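Local coordinates for protein tissue factor pathway inhibitor 2 (Homo sapiens, PDB 1ZR0) that inhibits trypsin, plasmin and the factor VIIa/tissue factor complex through Kunitz-type domains, the first of which is this chain, and may regulate plasmin-mediated matrix remodelling, at residues N47-W52 against D57-I62. Numbering follows the deposited sequence.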
loop_
_atom_site.group_PDB
_atom_site.type_symbol
_atom_site.label_atom_id
_atom_site.label_comp_id
_atom_site.label_asym_id
_atom_site.label_seq_id
_atom_site.Cartn_x
_atom_site.Cartn_y
_atom_site.Cartn_z
ATOM N N ASN B 47 -15.373 -7.014 -13.054
ATOM C CA ASN B 47 -15.254 -8.396 -12.638
ATOM C C ASN B 47 -14.477 -8.515 -11.325
ATOM O O ASN B 47 -13.348 -8.944 -11.312
ATOM C CB ASN B 47 -14.667 -9.255 -13.719
ATOM C CG ASN B 47 -14.839 -10.730 -13.488
ATOM O OD1 ASN B 47 -15.539 -11.179 -12.604
ATOM N ND2 ASN B 47 -14.238 -11.525 -14.387
ATOM N N ASN B 48 -15.097 -8.046 -10.270
ATOM C CA ASN B 48 -14.425 -7.696 -9.014
ATOM C C ASN B 48 -15.523 -7.579 -7.948
ATOM O O ASN B 48 -16.341 -6.631 -7.945
ATOM C CB ASN B 48 -13.644 -6.396 -9.159
ATOM C CG ASN B 48 -12.844 -6.084 -7.898
ATOM O OD1 ASN B 48 -13.202 -6.554 -6.814
ATOM N ND2 ASN B 48 -11.841 -5.251 -8.036
ATOM N N PHE B 49 -15.648 -8.584 -7.098
ATOM C CA PHE B 49 -16.747 -8.685 -6.179
ATOM C C PHE B 49 -16.192 -8.862 -4.785
ATOM O O PHE B 49 -15.102 -9.456 -4.577
ATOM C CB PHE B 49 -17.607 -9.917 -6.513
ATOM C CG PHE B 49 -18.167 -9.842 -7.876
ATOM C CD1 PHE B 49 -19.354 -9.151 -8.095
ATOM C CD2 PHE B 49 -17.526 -10.413 -8.942
ATOM C CE1 PHE B 49 -19.829 -9.020 -9.402
ATOM C CE2 PHE B 49 -18.008 -10.322 -10.247
ATOM C CZ PHE B 49 -19.186 -9.627 -10.481
ATOM N N TYR B 50 -16.978 -8.446 -3.804
ATOM C CA TYR B 50 -16.519 -8.508 -2.394
ATOM C C TYR B 50 -16.584 -9.905 -1.764
ATOM O O TYR B 50 -15.896 -10.211 -0.755
ATOM C CB TYR B 50 -17.381 -7.544 -1.584
ATOM C CG TYR B 50 -17.026 -6.137 -1.779
ATOM C CD1 TYR B 50 -15.742 -5.669 -1.424
ATOM C CD2 TYR B 50 -17.909 -5.244 -2.402
ATOM C CE1 TYR B 50 -15.399 -4.362 -1.579
ATOM C CE2 TYR B 50 -17.567 -3.906 -2.577
ATOM C CZ TYR B 50 -16.299 -3.474 -2.182
ATOM O OH TYR B 50 -15.950 -2.145 -2.319
ATOM N N THR B 51 -17.407 -10.779 -2.325
ATOM C CA THR B 51 -17.751 -12.076 -1.766
ATOM C C THR B 51 -17.975 -13.118 -2.841
ATOM O O THR B 51 -18.328 -12.751 -3.970
ATOM C CB THR B 51 -19.005 -11.998 -0.837
ATOM O OG1 THR B 51 -20.175 -11.725 -1.637
ATOM C CG2 THR B 51 -18.892 -10.859 0.181
ATOM N N TRP B 52 -17.787 -14.404 -2.532
ATOM C CA TRP B 52 -18.082 -15.442 -3.503
ATOM C C TRP B 52 -19.607 -15.358 -3.924
ATOM O O TRP B 52 -19.947 -15.394 -5.099
ATOM C CB TRP B 52 -17.732 -16.791 -2.939
ATOM C CG TRP B 52 -18.070 -17.881 -3.854
ATOM C CD1 TRP B 52 -17.308 -18.395 -4.828
ATOM C CD2 TRP B 52 -19.352 -18.525 -3.965
ATOM N NE1 TRP B 52 -18.019 -19.345 -5.518
ATOM C CE2 TRP B 52 -19.275 -19.434 -5.009
ATOM C CE3 TRP B 52 -20.568 -18.399 -3.273
ATOM C CZ2 TRP B 52 -20.355 -20.283 -5.383
ATOM C CZ3 TRP B 52 -21.653 -19.250 -3.649
ATOM C CH2 TRP B 52 -21.501 -20.182 -4.680
ATOM N N ASP B 57 -24.021 -14.839 -7.726
ATOM C CA ASP B 57 -25.323 -14.175 -8.134
ATOM C C ASP B 57 -25.196 -13.353 -9.390
ATOM O O ASP B 57 -25.974 -13.549 -10.370
ATOM C CB ASP B 57 -25.859 -13.333 -7.018
ATOM C CG ASP B 57 -26.215 -14.119 -5.806
ATOM O OD1 ASP B 57 -26.498 -15.314 -5.854
ATOM O OD2 ASP B 57 -26.220 -13.532 -4.718
ATOM N N ALA B 58 -24.148 -12.489 -9.473
ATOM C CA ALA B 58 -23.940 -11.677 -10.636
ATOM C C ALA B 58 -23.724 -12.411 -11.938
ATOM O O ALA B 58 -24.121 -11.927 -13.026
ATOM C CB ALA B 58 -22.930 -10.661 -10.405
ATOM N N CYS B 59 -23.091 -13.572 -11.845
ATOM C CA CYS B 59 -22.614 -14.319 -12.990
ATOM C C CYS B 59 -23.377 -15.609 -13.103
ATOM O O CYS B 59 -22.930 -16.571 -13.715
ATOM C CB CYS B 59 -21.051 -14.521 -12.861
ATOM S SG CYS B 59 -20.167 -12.954 -12.809
ATOM N N TRP B 60 -24.623 -15.611 -12.644
ATOM C CA TRP B 60 -25.370 -16.853 -12.553
ATOM C C TRP B 60 -25.662 -17.436 -13.931
ATOM O O TRP B 60 -25.817 -18.642 -14.061
ATOM C CB TRP B 60 -26.646 -16.631 -11.752
ATOM C CG TRP B 60 -27.656 -15.880 -12.521
ATOM C CD1 TRP B 60 -27.712 -14.538 -12.776
ATOM C CD2 TRP B 60 -28.799 -16.449 -13.108
ATOM N NE1 TRP B 60 -28.836 -14.259 -13.538
ATOM C CE2 TRP B 60 -29.528 -15.405 -13.730
ATOM C CE3 TRP B 60 -29.284 -17.737 -13.184
ATOM C CZ2 TRP B 60 -30.713 -15.638 -14.433
ATOM C CZ3 TRP B 60 -30.482 -17.969 -13.871
ATOM C CH2 TRP B 60 -31.168 -16.917 -14.463
ATOM N N ARG B 61 -25.877 -16.581 -14.928
ATOM C CA ARG B 61 -26.167 -16.995 -16.281
ATOM C C ARG B 61 -25.428 -16.060 -17.200
ATOM O O ARG B 61 -25.459 -14.848 -17.035
ATOM C CB ARG B 61 -27.706 -16.916 -16.576
ATOM C CG ARG B 61 -28.045 -17.430 -17.922
ATOM C CD ARG B 61 -29.547 -17.593 -18.162
ATOM N NE ARG B 61 -30.026 -18.812 -17.523
ATOM C CZ ARG B 61 -31.232 -19.319 -17.739
ATOM N NH1 ARG B 61 -32.057 -18.735 -18.598
ATOM N NH2 ARG B 61 -31.597 -20.400 -17.095
ATOM N N ILE B 62 -24.730 -16.602 -18.174
ATOM C CA ILE B 62 -23.943 -15.846 -19.117
ATOM C C ILE B 62 -24.371 -16.222 -20.540
ATOM O O ILE B 62 -24.348 -17.406 -20.887
ATOM C CB ILE B 62 -22.428 -16.196 -18.933
ATOM C CG1 ILE B 62 -21.994 -15.850 -17.486
ATOM C CG2 ILE B 62 -21.546 -15.452 -19.980
ATOM C CD1 ILE B 62 -22.067 -14.457 -17.226
#
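Phe49, the aromatic residue that meets Ala58 and Cys59, is hydrogen-bonded through its backbone to Tyr25, which ties this loop to strand 22-28 at the residue that carries the ring. No hydrogen bond joins 47-52 to 57-62; the evidence is for apolar contact, burying 120 Å² in all. The ring's far end does the touching: Phe49 CE1 lies 3.6 Å from Ala58 CB, and the same methyl is 3.9 Å from Phe49 CZ. The methyl thus sits obliquely by the CE1-CZ bond. The CB bond of Phe49 points toward 57-62, and with CG anti to the carbonyl carbon (chi1 -60°) the ring is carried to Ala58 and Cys59, spanning a backbone separation of 9.0 Å between Phe49 CA and Ala58 CA.

The second partner is sulfur. Cys59 SG stands 4.2 Å from Phe49 CZ and 5.1 Å from the ring centroid, 54° off the ring normal, an oblique sulfur-aromatic contact. Cys59 is the first residue after helix 52-58 to leave helical phi/psi, and its disulfide to Cys9 fixes the sulfur there.

Within 47-52, the buried Asn47 amide is satisfied at both atoms, OD1 accepting from Tyr27 N and ND2 donating to Leu11 O, while Thr51 OG1 bonds to Ala54 N as the N-cap of helix 52-58. This packing of a loop phenylalanine against the C-terminal helix lies at the partly buried margin of the Kunitz/BPTI fold, away from the reactive bond and beside the Cys9-Cys59 disulfide, which ties the start of the domain to the end of its helix.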